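Local coordinates for tailspike protein (Acinetobacter phage vB_ApiP_P1, PDB 6E1R) that probably recognises and hydrolyses the capsular polysaccharide of Acinetobacter baumannii as the trimeric spike of the phage tail, here without its N-terminal part, at residues G233-R238 / D263-E268; I257-T262 / D282-L287; V470-G475 / P517-S522; N483-E488 / G507-A512; D92-L97 / R118-T123. All coordinates share one frame; numbering follows the deposited sequence.

Followed from the N terminus, the chain first closes a short loop at interaction 5, where the start of helix 94-106 meets the strand ending at Val119 near the beginning of the long parallel beta-helix. Interactions 1 and 2 then cross: 233-238 and 257-262 open in turn, and 263-268 and 282-287 close in the same order, so that consecutive turns of the coil are joined along two of its faces, with Thr262 bonded to Phe234 between them. Some 61 Å away, centre to centre, interaction 3 brings 470-475 to 517-522 across the C-terminal beta-domain. Interaction 4 falls wholly within that excursion and touches it through Tyr487 and Leu508.

Interaction 1: G233-R238 / D263-E268; sequences GFKAIR and DDCMIE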
# COMPACT_ATOMS: atom_id res chain seq x y z
N GLY A 233 22.44 -23.50 10.78
CA GLY A 233 21.48 -22.81 9.94
C GLY A 233 20.83 -21.66 10.69
O GLY A 233 20.82 -21.61 11.92
N PHE A 234 20.28 -20.72 9.93
CA PHE A 234 19.58 -19.57 10.51
C PHE A 234 18.27 -19.38 9.76
O PHE A 234 18.26 -19.23 8.54
CB PHE A 234 20.43 -18.30 10.43
CG PHE A 234 19.66 -17.05 10.74
CD1 PHE A 234 19.39 -16.69 12.06
CD2 PHE A 234 19.21 -16.22 9.73
CE1 PHE A 234 18.69 -15.54 12.35
CE2 PHE A 234 18.50 -15.07 10.01
CZ PHE A 234 18.24 -14.73 11.33
N LYS A 235 17.17 -19.37 10.51
CA LYS A 235 15.85 -19.06 9.98
C LYS A 235 15.32 -17.85 10.72
O LYS A 235 15.41 -17.77 11.95
CB LYS A 235 14.90 -20.25 10.11
CG LYS A 235 13.49 -19.96 9.61
CD LYS A 235 12.60 -21.19 9.66
CE LYS A 235 13.09 -22.26 8.70
NZ LYS A 235 12.25 -23.48 8.73
N ALA A 236 14.76 -16.89 9.97
CA ALA A 236 14.30 -15.65 10.58
C ALA A 236 13.10 -15.90 11.49
O ALA A 236 13.13 -15.57 12.68
CB ALA A 236 13.96 -14.63 9.50
N ILE A 237 12.04 -16.49 10.95
CA ILE A 237 10.78 -16.65 11.67
C ILE A 237 10.21 -18.04 11.40
O ILE A 237 10.21 -18.51 10.25
CB ILE A 237 9.77 -15.55 11.28
CG1 ILE A 237 10.29 -14.18 11.71
CG2 ILE A 237 8.40 -15.82 11.90
CD1 ILE A 237 9.43 -13.04 11.25
N ARG A 238 9.73 -18.69 12.46
CA ARG A 238 8.99 -19.95 12.37
C ARG A 238 7.83 -19.85 13.35
O ARG A 238 8.02 -19.98 14.56
CB ARG A 238 9.83 -21.17 12.70
CG ARG A 238 9.05 -22.46 12.44
CD ARG A 238 9.62 -23.65 13.19
NE ARG A 238 10.80 -24.27 12.62
CZ ARG A 238 11.48 -25.24 13.23
NH1 ARG A 238 11.08 -25.67 14.42
NH2 ARG A 238 12.54 -25.78 12.65
N ASP A 263 18.62 -21.93 6.05
CA ASP A 263 17.75 -23.06 6.30
C ASP A 263 16.90 -23.34 5.06
O ASP A 263 17.17 -22.83 3.97
CB ASP A 263 16.90 -22.79 7.55
CG ASP A 263 16.44 -24.07 8.22
OD1 ASP A 263 16.73 -25.16 7.70
OD2 ASP A 263 15.80 -23.98 9.29
N ASP A 264 15.85 -24.15 5.22
CA ASP A 264 14.98 -24.45 4.09
C ASP A 264 14.20 -23.21 3.66
O ASP A 264 13.86 -23.08 2.48
CB ASP A 264 14.02 -25.59 4.44
CG ASP A 264 13.15 -25.27 5.63
OD1 ASP A 264 13.66 -24.70 6.61
OD2 ASP A 264 11.94 -25.59 5.58
N CYS A 265 13.91 -22.31 4.59
CA CYS A 265 13.26 -21.05 4.27
C CYS A 265 13.65 -20.01 5.31
O CYS A 265 14.24 -20.32 6.34
CB CYS A 265 11.74 -21.21 4.18
SG CYS A 265 10.98 -21.91 5.65
N MSE A 266 13.31 -18.76 5.01
CA MSE A 266 13.62 -17.65 5.90
C MSE A 266 12.45 -17.39 6.85
O MSE A 266 12.64 -17.23 8.06
CB MSE A 266 13.94 -16.39 5.10
CG MSE A 266 14.58 -15.27 5.91
SE MSE A 266 16.26 -15.81 6.75
CE MSE A 266 17.09 -14.05 6.89
N ILE A 267 11.25 -17.36 6.29
CA ILE A 267 10.02 -17.13 7.05
C ILE A 267 9.09 -18.32 6.82
O ILE A 267 8.94 -18.78 5.69
CB ILE A 267 9.34 -15.81 6.65
CG1 ILE A 267 10.33 -14.65 6.78
CG2 ILE A 267 8.11 -15.56 7.50
CD1 ILE A 267 9.79 -13.33 6.28
N GLU A 268 8.48 -18.80 7.90
CA GLU A 268 7.62 -19.98 7.82
C GLU A 268 6.50 -19.87 8.84
O GLU A 268 6.73 -19.49 9.99
CB GLU A 268 8.42 -21.26 8.07
CG GLU A 268 7.58 -22.53 8.06
CD GLU A 268 8.41 -23.78 8.29
OE1 GLU A 268 9.54 -23.66 8.80
OE2 GLU A 268 7.92 -24.88 7.96
O HOH W 1 16.65 -19.86 5.97
O HOH W 2 13.98 -25.02 10.50
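Lys235 reaches over to Asp263, Asp264 and Glu268 on the neighbouring turn of the coil, and its orientation sets the character of the contact. Its chain runs straight through CG and CD and then bends at chi3 (-66°), which brings NZ in among the carboxylates. NZ lies 2.8 Å from Asp264 OD1, on the syn lone pair of that oxygen, and 2.7 Å from Glu268 OE1, which it meets almost head-on along the C-O bond. Asp263 OD2 is a longer ion-pair partner. Arg238 runs beside Glu268 in the same direction, but its guanidinium stands nearly perpendicular to the carboxylate (84°) and Arg238 NE stays 4.1 Å from Glu268 OE1; a water is shared by Arg238 NH2 and Lys235 NZ. At the other side of the backbone Met266, present as selenomethionine, turns its CE to the edge of the Phe234 ring, 3.6 Å from Phe234 CE2, while its SE sits oblique to the ring in a Met-aromatic contact. Between these groups the parallel strands begin: Ile237 N gives a nearly straight bond to Met266 O (3.0 Å, 166°), and Ile237 O receives Glu268 N. Ile237 and Ile267 share a face that packs on Trp276. One lysine is thus shared by three acids, with Arg205 and Lys294 as second partners of Asp263 and Asp264, so the cluster is probably close to balanced in charge.

Interaction 2: I257-T262 / D282-L287; sequences IFRKGT and DLEQNL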
# COMPACT_ATOMS: atom_id res chain seq x y z
N ILE A 257 14.65 -6.19 7.19
CA ILE A 257 15.70 -6.72 6.33
C ILE A 257 15.93 -8.18 6.67
O ILE A 257 16.07 -8.54 7.85
CB ILE A 257 17.01 -5.92 6.47
CG1 ILE A 257 16.78 -4.45 6.13
CG2 ILE A 257 18.09 -6.51 5.58
CD1 ILE A 257 17.91 -3.54 6.56
N PHE A 258 15.97 -9.03 5.64
CA PHE A 258 16.21 -10.46 5.80
C PHE A 258 17.38 -10.85 4.90
O PHE A 258 17.22 -10.91 3.67
CB PHE A 258 14.96 -11.27 5.44
CG PHE A 258 13.75 -10.92 6.25
CD1 PHE A 258 12.95 -9.85 5.90
CD2 PHE A 258 13.40 -11.66 7.37
CE1 PHE A 258 11.83 -9.52 6.64
CE2 PHE A 258 12.29 -11.34 8.12
CZ PHE A 258 11.50 -10.27 7.75
N ARG A 259 18.54 -11.11 5.50
CA ARG A 259 19.75 -11.42 4.76
C ARG A 259 20.38 -12.71 5.28
O ARG A 259 20.26 -13.04 6.47
CB ARG A 259 20.80 -10.30 4.85
CG ARG A 259 20.44 -9.03 4.11
CD ARG A 259 21.65 -8.11 4.07
NE ARG A 259 21.40 -6.89 3.30
CZ ARG A 259 21.17 -5.70 3.84
NH1 ARG A 259 21.16 -5.56 5.16
NH2 ARG A 259 20.95 -4.66 3.06
N LYS A 260 21.04 -13.43 4.37
CA LYS A 260 21.96 -14.52 4.71
C LYS A 260 21.25 -15.68 5.42
O LYS A 260 21.75 -16.22 6.40
CB LYS A 260 23.12 -14.02 5.57
CG LYS A 260 23.94 -12.90 4.96
CD LYS A 260 24.65 -13.34 3.70
CE LYS A 260 25.39 -12.16 3.07
NZ LYS A 260 26.44 -11.61 3.99
N GLY A 261 20.07 -16.06 4.93
CA GLY A 261 19.42 -17.25 5.44
C GLY A 261 20.07 -18.51 4.89
O GLY A 261 20.59 -18.53 3.78
N THR A 262 20.04 -19.58 5.69
CA THR A 262 20.68 -20.82 5.29
C THR A 262 19.84 -22.06 5.53
O THR A 262 20.30 -23.17 5.23
CB THR A 262 22.03 -20.99 6.01
OG1 THR A 262 21.89 -20.62 7.39
CG2 THR A 262 23.10 -20.12 5.36
N ASP A 282 13.24 -5.82 2.75
CA ASP A 282 14.43 -6.14 1.97
C ASP A 282 14.78 -7.60 2.21
O ASP A 282 15.23 -7.97 3.30
CB ASP A 282 15.59 -5.22 2.37
CG ASP A 282 16.82 -5.43 1.51
OD1 ASP A 282 16.73 -6.11 0.47
OD2 ASP A 282 17.89 -4.91 1.90
N LEU A 283 14.58 -8.43 1.19
CA LEU A 283 14.90 -9.86 1.24
C LEU A 283 15.97 -10.13 0.19
O LEU A 283 15.67 -10.35 -0.98
CB LEU A 283 13.65 -10.73 1.00
CG LEU A 283 12.55 -10.79 2.06
CD1 LEU A 283 11.72 -9.51 2.10
CD2 LEU A 283 11.66 -12.00 1.82
N GLU A 284 17.24 -10.11 0.61
CA GLU A 284 18.34 -10.26 -0.33
C GLU A 284 19.47 -11.05 0.30
O GLU A 284 19.57 -11.19 1.52
CB GLU A 284 18.86 -8.90 -0.81
CG GLU A 284 19.49 -8.03 0.27
CD GLU A 284 20.13 -6.78 -0.30
OE1 GLU A 284 20.87 -6.89 -1.30
OE2 GLU A 284 19.90 -5.68 0.24
N GLN A 285 20.33 -11.59 -0.57
CA GLN A 285 21.57 -12.27 -0.18
C GLN A 285 21.32 -13.50 0.68
O GLN A 285 22.14 -13.85 1.53
CB GLN A 285 22.52 -11.30 0.52
CG GLN A 285 22.93 -10.12 -0.34
CD GLN A 285 23.86 -9.16 0.38
OE1 GLN A 285 24.31 -9.44 1.49
NE2 GLN A 285 24.15 -8.03 -0.24
N ASN A 286 20.19 -14.17 0.48
CA ASN A 286 19.88 -15.38 1.22
C ASN A 286 20.40 -16.61 0.48
O ASN A 286 20.70 -16.57 -0.72
CB ASN A 286 18.37 -15.51 1.45
CG ASN A 286 17.81 -14.35 2.25
OD1 ASN A 286 17.79 -14.39 3.48
ND2 ASN A 286 17.34 -13.32 1.56
N LEU A 287 20.50 -17.71 1.21
CA LEU A 287 20.96 -18.99 0.68
C LEU A 287 20.00 -20.10 1.06
O LEU A 287 20.41 -21.23 1.36
CB LEU A 287 22.37 -19.31 1.18
CG LEU A 287 23.48 -18.34 0.77
CD1 LEU A 287 24.81 -18.76 1.35
CD2 LEU A 287 23.55 -18.24 -0.75
O HOH W 3 27.43 -9.16 1.92
O HOH W 4 21.68 -23.15 2.67
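The guanidinium of Arg259 has Glu284 OE2 at its edge and Ile257 CG2 over one face, while Asp282 OD2 approaches obliquely. Arg259 NH2 bonds to Glu284 OE2 over 3.2 Å, entering from above the carboxylate plane, whereas its partnership with Asp282 OD2 (3.3 Å) is electrostatic, with no N-H aimed at that oxygen. On the other face of the sheet Phe258 and Leu283 lie alongside each other, with Phe258 CD1 4.0 Å from Leu283 CG; the Phe258 ring has Asp282 O near its edge and stacks with Phe222. The third flat group is the Asn286 amide, placed with CG beside its own backbone N (chi1 -61°), which lets one side chain serve two points of the neighbouring turn. Asn286 ND2 donates to Phe258 O (3.2 Å) from above the carbonyl plane, on the face opposite to Glu284 N, while Asn286 OD1 accepts Gly261 N over 3.2 Å. Phe258 N to Asp282 O (2.7 Å, 166°) completes the regular pairing, and Leu287 N to Gly261 O (2.7 Å) continues it beyond the strands. Asn311 repeats this pattern toward Asn286 and, more weakly, Leu283 O, and Gln192 of the second subunit packs on Ile257 and Arg259. Parallel pairing in register, stacked phenylalanines and amides repeated at a turn are features of parallel beta-helices, the fold familiar from phage tailspikes.

Interaction 3: V470-G475 / P517-S522; sequences VNAIFG and PSFTWS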
# COMPACT_ATOMS: atom_id res chain seq x y z
N VAL A 470 -18.61 -21.40 -40.39
CA VAL A 470 -18.11 -22.73 -40.08
C VAL A 470 -16.92 -23.03 -40.98
O VAL A 470 -17.02 -22.92 -42.20
CB VAL A 470 -19.20 -23.81 -40.25
CG1 VAL A 470 -18.65 -25.16 -39.83
CG2 VAL A 470 -20.43 -23.45 -39.44
N ASN A 471 -15.80 -23.41 -40.36
CA ASN A 471 -14.62 -23.87 -41.08
C ASN A 471 -14.42 -25.34 -40.75
O ASN A 471 -13.98 -25.68 -39.65
CB ASN A 471 -13.39 -23.04 -40.70
CG ASN A 471 -12.15 -23.43 -41.49
OD1 ASN A 471 -11.03 -23.11 -41.11
ND2 ASN A 471 -12.36 -24.11 -42.61
N ALA A 472 -14.76 -26.21 -41.70
CA ALA A 472 -14.61 -27.64 -41.53
C ALA A 472 -13.31 -28.10 -42.19
O ALA A 472 -12.98 -27.66 -43.29
CB ALA A 472 -15.80 -28.40 -42.13
N ILE A 473 -12.58 -28.97 -41.49
CA ILE A 473 -11.31 -29.48 -41.98
C ILE A 473 -11.29 -31.00 -41.81
O ILE A 473 -12.07 -31.58 -41.06
CB ILE A 473 -10.11 -28.85 -41.24
CG1 ILE A 473 -10.18 -29.18 -39.75
CG2 ILE A 473 -10.06 -27.35 -41.47
CD1 ILE A 473 -8.90 -28.89 -39.00
N PHE A 474 -10.37 -31.63 -42.54
CA PHE A 474 -10.13 -33.06 -42.42
C PHE A 474 -9.15 -33.30 -41.28
O PHE A 474 -8.08 -32.69 -41.23
CB PHE A 474 -9.58 -33.63 -43.73
CG PHE A 474 -9.39 -35.11 -43.71
CD1 PHE A 474 -10.46 -35.96 -43.45
CD2 PHE A 474 -8.15 -35.67 -43.96
CE1 PHE A 474 -10.29 -37.33 -43.44
CE2 PHE A 474 -7.98 -37.04 -43.95
CZ PHE A 474 -9.05 -37.87 -43.69
N GLY A 475 -9.51 -34.20 -40.37
CA GLY A 475 -8.69 -34.47 -39.21
C GLY A 475 -9.16 -33.72 -37.98
O GLY A 475 -10.36 -33.52 -37.78
N PRO A 517 -13.79 -31.78 -46.77
CA PRO A 517 -14.77 -31.38 -45.74
C PRO A 517 -16.03 -30.76 -46.34
O PRO A 517 -16.34 -29.58 -46.18
CB PRO A 517 -13.97 -30.37 -44.90
CG PRO A 517 -13.04 -29.75 -45.89
CD PRO A 517 -12.67 -30.84 -46.86
N SER A 518 -16.79 -31.59 -47.05
CA SER A 518 -17.97 -31.15 -47.78
C SER A 518 -19.22 -31.57 -47.02
O SER A 518 -19.45 -32.77 -46.81
CB SER A 518 -17.98 -31.74 -49.19
OG SER A 518 -16.73 -31.53 -49.83
N PHE A 519 -20.04 -30.59 -46.63
CA PHE A 519 -21.20 -30.88 -45.79
C PHE A 519 -22.34 -29.94 -46.14
O PHE A 519 -22.13 -28.79 -46.54
CB PHE A 519 -20.85 -30.75 -44.30
CG PHE A 519 -19.66 -31.56 -43.88
CD1 PHE A 519 -19.78 -32.92 -43.66
CD2 PHE A 519 -18.42 -30.97 -43.74
CE1 PHE A 519 -18.68 -33.67 -43.28
CE2 PHE A 519 -17.32 -31.71 -43.36
CZ PHE A 519 -17.45 -33.07 -43.13
N THR A 520 -23.56 -30.45 -45.99
CA THR A 520 -24.78 -29.66 -46.05
C THR A 520 -25.33 -29.50 -44.64
O THR A 520 -25.30 -30.44 -43.84
CB THR A 520 -25.82 -30.33 -46.96
OG1 THR A 520 -25.29 -30.47 -48.28
CG2 THR A 520 -27.09 -29.49 -47.03
N TRP A 521 -25.84 -28.31 -44.34
CA TRP A 521 -26.14 -27.91 -42.97
C TRP A 521 -27.64 -27.82 -42.73
O TRP A 521 -28.39 -27.35 -43.58
CB TRP A 521 -25.47 -26.57 -42.65
CG TRP A 521 -23.99 -26.64 -42.82
CD1 TRP A 521 -23.27 -26.33 -43.94
CD2 TRP A 521 -23.05 -27.09 -41.84
NE1 TRP A 521 -21.94 -26.54 -43.71
CE2 TRP A 521 -21.77 -27.01 -42.43
CE3 TRP A 521 -23.15 -27.55 -40.53
CZ2 TRP A 521 -20.61 -27.37 -41.75
CZ3 TRP A 521 -22.00 -27.90 -39.85
CH2 TRP A 521 -20.75 -27.81 -40.46
N SER A 522 -28.06 -28.29 -41.55
CA SER A 522 -29.45 -28.27 -41.15
C SER A 522 -29.52 -28.07 -39.64
O SER A 522 -28.49 -28.05 -38.95
CB SER A 522 -30.17 -29.56 -41.55
OG SER A 522 -29.58 -30.69 -40.92
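The core of a two-sheet antiparallel beta-domain, a sandwich-like module at the C-terminal end of this tailspike, is where Val470 and Ala472 of one sheet meet Pro517, Phe519 and Trp521 of the other. The two segments run at 145° to each other; no backbone pairing joins them, and the contact is made mostly by side chains. Val470 comes down on the indole of Trp521 from the opposite direction: CG2 lies over one face, while CG1, carried anti to the backbone nitrogen (chi1 -176°), reaches the rim of the six-membered ring, with Val470 CG1 3.4 Å from Trp521 CH2. The other face of the indole has Phe519 CB about 4.0 Å above it, near its rim, so the ring is sandwiched between a valine and its own strand. Tyr487 meets the same indole edge-to-face. Two residues on, Ala472 points its methyl between two partners, 3.8 Å from Phe519 CE2, where the approach to the ring is oblique, and 3.9 Å from Pro517 CB. The proline also leans on the backbone, with its CB 3.3 Å from Ala472 O. Met543, from strand 539-548, packs against Val470, Ala472, Phe519 and Trp521 alike. No hydrogen bond joins the two segments themselves: their cohesion comes from van der Waals contact and the removal of small aliphatic and aromatic surfaces from water, with polar backbone groups served by neighbouring strands.

Interaction 4: N483-E488 / G507-A512; sequences NSAVYE and GLTSGA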
# COMPACT_ATOMS: atom_id res chain seq x y z
N ASN A 483 -7.20 -30.23 -46.01
CA ASN A 483 -8.42 -29.94 -46.75
C ASN A 483 -9.36 -29.10 -45.90
O ASN A 483 -9.69 -29.47 -44.77
CB ASN A 483 -9.10 -31.25 -47.17
CG ASN A 483 -8.30 -32.03 -48.19
OD1 ASN A 483 -7.45 -31.47 -48.89
ND2 ASN A 483 -8.56 -33.32 -48.28
N SER A 484 -9.78 -27.96 -46.44
CA SER A 484 -10.56 -26.99 -45.69
C SER A 484 -11.75 -26.52 -46.51
O SER A 484 -11.73 -26.54 -47.75
CB SER A 484 -9.70 -25.78 -45.29
OG SER A 484 -10.49 -24.77 -44.68
N ALA A 485 -12.80 -26.11 -45.80
CA ALA A 485 -13.99 -25.55 -46.42
C ALA A 485 -14.65 -24.60 -45.44
O ALA A 485 -14.68 -24.87 -44.23
CB ALA A 485 -14.98 -26.64 -46.85
N VAL A 486 -15.18 -23.50 -45.95
CA VAL A 486 -15.83 -22.48 -45.14
C VAL A 486 -17.28 -22.35 -45.59
O VAL A 486 -17.59 -22.46 -46.78
CB VAL A 486 -15.11 -21.12 -45.22
CG1 VAL A 486 -13.71 -21.24 -44.65
CG2 VAL A 486 -15.06 -20.61 -46.65
N TYR A 487 -18.18 -22.14 -44.63
CA TYR A 487 -19.60 -22.02 -44.89
C TYR A 487 -20.15 -20.82 -44.14
O TYR A 487 -19.79 -20.58 -42.98
CB TYR A 487 -20.36 -23.29 -44.47
CG TYR A 487 -19.82 -24.56 -45.08
CD1 TYR A 487 -18.75 -25.23 -44.51
CD2 TYR A 487 -20.39 -25.11 -46.22
CE1 TYR A 487 -18.25 -26.40 -45.06
CE2 TYR A 487 -19.90 -26.28 -46.78
CZ TYR A 487 -18.83 -26.92 -46.19
OH TYR A 487 -18.34 -28.08 -46.74
N GLU A 488 -21.02 -20.06 -44.80
CA GLU A 488 -21.66 -18.89 -44.21
C GLU A 488 -23.14 -19.18 -44.09
O GLU A 488 -23.82 -19.38 -45.10
CB GLU A 488 -21.41 -17.65 -45.07
CG GLU A 488 -21.91 -16.34 -44.46
CD GLU A 488 -20.89 -15.71 -43.52
OE1 GLU A 488 -20.06 -16.45 -42.96
OE2 GLU A 488 -20.93 -14.47 -43.36
N GLY A 507 -14.01 -23.52 -50.95
CA GLY A 507 -13.16 -24.66 -50.68
C GLY A 507 -13.72 -25.95 -51.22
O GLY A 507 -14.54 -25.99 -52.15
N LEU A 508 -13.26 -27.05 -50.63
CA LEU A 508 -13.65 -28.40 -51.05
C LEU A 508 -15.02 -28.71 -50.47
O LEU A 508 -15.17 -29.35 -49.43
CB LEU A 508 -12.60 -29.42 -50.63
CG LEU A 508 -11.16 -29.07 -51.02
CD1 LEU A 508 -10.19 -30.10 -50.49
CD2 LEU A 508 -11.03 -28.92 -52.52
N THR A 509 -16.06 -28.26 -51.18
CA THR A 509 -17.43 -28.34 -50.72
C THR A 509 -18.28 -29.32 -51.52
O THR A 509 -19.50 -29.37 -51.32
CB THR A 509 -18.08 -26.95 -50.74
OG1 THR A 509 -18.00 -26.40 -52.06
CG2 THR A 509 -17.38 -26.02 -49.77
N SER A 510 -17.67 -30.09 -52.42
CA SER A 510 -18.43 -30.95 -53.32
C SER A 510 -18.24 -32.44 -53.04
O SER A 510 -18.99 -33.25 -53.61
CB SER A 510 -18.05 -30.66 -54.78
OG SER A 510 -18.41 -29.34 -55.14
N GLY A 511 -17.28 -32.82 -52.21
CA GLY A 511 -17.10 -34.22 -51.88
C GLY A 511 -16.50 -35.05 -52.99
O GLY A 511 -16.83 -36.23 -53.11
N ALA A 512 -15.63 -34.45 -53.81
CA ALA A 512 -15.00 -35.20 -54.89
C ALA A 512 -14.13 -36.34 -54.35
O ALA A 512 -13.92 -37.34 -55.05
CB ALA A 512 -14.17 -34.27 -55.77
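Ala485 and Gly507 form an antiparallel, non-hydrogen-bonded pair with their CA atoms 4.4 Å apart, after which the segment 507-512 peels away in an inverse gamma turn centred on Leu508. Gly507 adopts backbone angles (100°, -158°) that suit a residue without a side chain. A single, weak bond ties the two segments, from Leu508 N to Ser484 O over 3.3 Å, although it is fairly straight at 162°. The turn itself closes with a weak bond from Thr509 N to Gly507 O. From here two side chains reach across. Leu508 sends its CD1 branch over the amide of Asn483, 3.5 Å from Asn483 OD1, while the other end of that amide, ND2, is bonded to Ser515 O. Thr509 presents its methyl rather than its hydroxyl: CG2 stands beside its own backbone N, anti to the carbonyl carbon, and sits 3.8 Å from Ala485 CB and 3.8 Å from Tyr487 OH, oblique to the phenol ring. The tyrosine and threonine side chains run antiparallel, side by side, and the phenolic oxygen finds its hydrogen bonds at Pro517 O and Phe519 N. Tyr499 of the second subunit packs on Leu508. Between these two segments the cohesion is mainly apolar, while Leu508 O is bonded to Ser518 OG, and Tyr487 and Asn483 likewise spend their polar ends on the chain farther along, at 515-519.

Interaction 5: D92-L97 / R118-T123; sequences DHSAAL and RVNTTT
Asp92 and Ser94 grip the chain leaving strand 117-119 just as helix 94-106 begins, and Asp92 also makes an Asx turn, its OD1 accepting Ser94 N. Asp92 OD2 has two donors: Ser94 OG, on its syn lone pair, and Asn120 N, 2.9 Å away and close to the line of the C-O bond. Ser94 OG in turn receives Thr121 N over 3.1 Å, so carboxylate and hydroxyl together hold two successive amides. His93, at the N-cap position, works on Arg118 with both backbone and ring. His93 N donates to Arg118 O (2.7 Å), and His93 ND1 lies 2.9 Å from Arg118 N, straight at 169°, and 3.1 Å from the same residue's O. One nitrogen cannot accept from the first and donate to the second at once; the straighter geometry fits acceptance from Arg118 N, with that donor 21° out of the imidazole plane. Phe115 meets the ring edge-to-face. Deeper in, Val119 sets CG1 against the backbone of Ser94 and 4.3 Å from Leu97 CD2. The helix thus lies against an early strand of the coil, consistent with the helical caps known at the N-terminal end of many parallel beta-helices. Leu97 and Thr123 meet at about a right angle: chi1 of -177° swings the leucine CG away from its own N, and Leu97 CD2 ends 3.5 Å from Thr123 OG1.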
# COMPACT_ATOMS: atom_id res chain seq x y z
N ASP A 92 26.48 -14.88 34.00
CA ASP A 92 25.08 -15.16 33.73
C ASP A 92 24.19 -14.11 34.38
O ASP A 92 24.50 -13.61 35.47
CB ASP A 92 24.68 -16.56 34.21
CG ASP A 92 23.23 -16.88 33.91
OD1 ASP A 92 22.41 -16.88 34.84
OD2 ASP A 92 22.91 -17.08 32.72
N HIS A 93 23.08 -13.80 33.71
CA HIS A 93 22.10 -12.85 34.21
C HIS A 93 20.68 -13.40 34.11
O HIS A 93 19.72 -12.62 34.05
CB HIS A 93 22.21 -11.52 33.46
CG HIS A 93 23.61 -11.03 33.30
ND1 HIS A 93 24.38 -11.33 32.19
CD2 HIS A 93 24.39 -10.27 34.10
CE1 HIS A 93 25.57 -10.77 32.32
NE2 HIS A 93 25.60 -10.13 33.47
N SER A 94 20.53 -14.73 34.08
CA SER A 94 19.22 -15.33 33.85
C SER A 94 18.26 -15.04 35.01
O SER A 94 17.17 -14.49 34.80
CB SER A 94 19.36 -16.84 33.65
OG SER A 94 20.32 -17.13 32.65
N ALA A 95 18.65 -15.41 36.23
CA ALA A 95 17.79 -15.18 37.38
C ALA A 95 17.53 -13.70 37.60
O ALA A 95 16.45 -13.32 38.07
CB ALA A 95 18.41 -15.80 38.63
N ALA A 96 18.49 -12.84 37.26
CA ALA A 96 18.28 -11.40 37.38
C ALA A 96 17.24 -10.92 36.37
O ALA A 96 16.39 -10.09 36.70
CB ALA A 96 19.60 -10.66 37.18
N LEU A 97 17.29 -11.44 35.14
CA LEU A 97 16.31 -11.05 34.14
C LEU A 97 14.92 -11.53 34.53
O LEU A 97 13.93 -10.80 34.36
CB LEU A 97 16.70 -11.59 32.77
CG LEU A 97 15.81 -11.19 31.59
CD1 LEU A 97 15.76 -9.68 31.43
CD2 LEU A 97 16.28 -11.85 30.31
N ARG A 118 23.80 -11.82 29.40
CA ARG A 118 24.11 -13.17 28.94
C ARG A 118 23.35 -14.14 29.82
O ARG A 118 23.49 -14.11 31.05
CB ARG A 118 25.61 -13.44 28.99
CG ARG A 118 26.44 -12.46 28.17
CD ARG A 118 27.92 -12.80 28.22
NE ARG A 118 28.25 -13.99 27.45
CZ ARG A 118 28.48 -13.99 26.14
NH1 ARG A 118 28.43 -12.86 25.45
NH2 ARG A 118 28.77 -15.12 25.52
N VAL A 119 22.54 -15.01 29.21
CA VAL A 119 21.62 -15.87 29.93
C VAL A 119 21.81 -17.31 29.47
O VAL A 119 22.04 -17.57 28.28
CB VAL A 119 20.15 -15.42 29.75
CG1 VAL A 119 19.94 -14.04 30.35
CG2 VAL A 119 19.76 -15.43 28.27
N ASN A 120 21.71 -18.25 30.41
CA ASN A 120 21.76 -19.67 30.11
C ASN A 120 20.45 -20.37 30.47
O ASN A 120 20.33 -21.58 30.26
CB ASN A 120 22.92 -20.35 30.84
CG ASN A 120 22.76 -20.33 32.35
OD1 ASN A 120 21.97 -19.57 32.90
ND2 ASN A 120 23.52 -21.18 33.03
N THR A 121 19.49 -19.64 31.02
CA THR A 121 18.18 -20.18 31.36
C THR A 121 17.11 -19.25 30.79
O THR A 121 17.27 -18.03 30.79
CB THR A 121 18.01 -20.32 32.88
OG1 THR A 121 19.03 -21.20 33.39
CG2 THR A 121 16.64 -20.87 33.24
N THR A 122 16.02 -19.85 30.30
CA THR A 122 14.98 -19.07 29.65
C THR A 122 14.26 -18.17 30.65
O THR A 122 14.31 -18.37 31.87
CB THR A 122 13.97 -19.99 28.96
OG1 THR A 122 13.07 -19.20 28.17
CG2 THR A 122 13.17 -20.78 29.99
N THR A 123 13.57 -17.17 30.11
CA THR A 123 12.75 -16.25 30.89
C THR A 123 11.36 -16.21 30.28
O THR A 123 11.19 -15.77 29.14
CB THR A 123 13.36 -14.85 30.91
OG1 THR A 123 14.79 -14.93 30.78
CG2 THR A 123 13.00 -14.13 32.19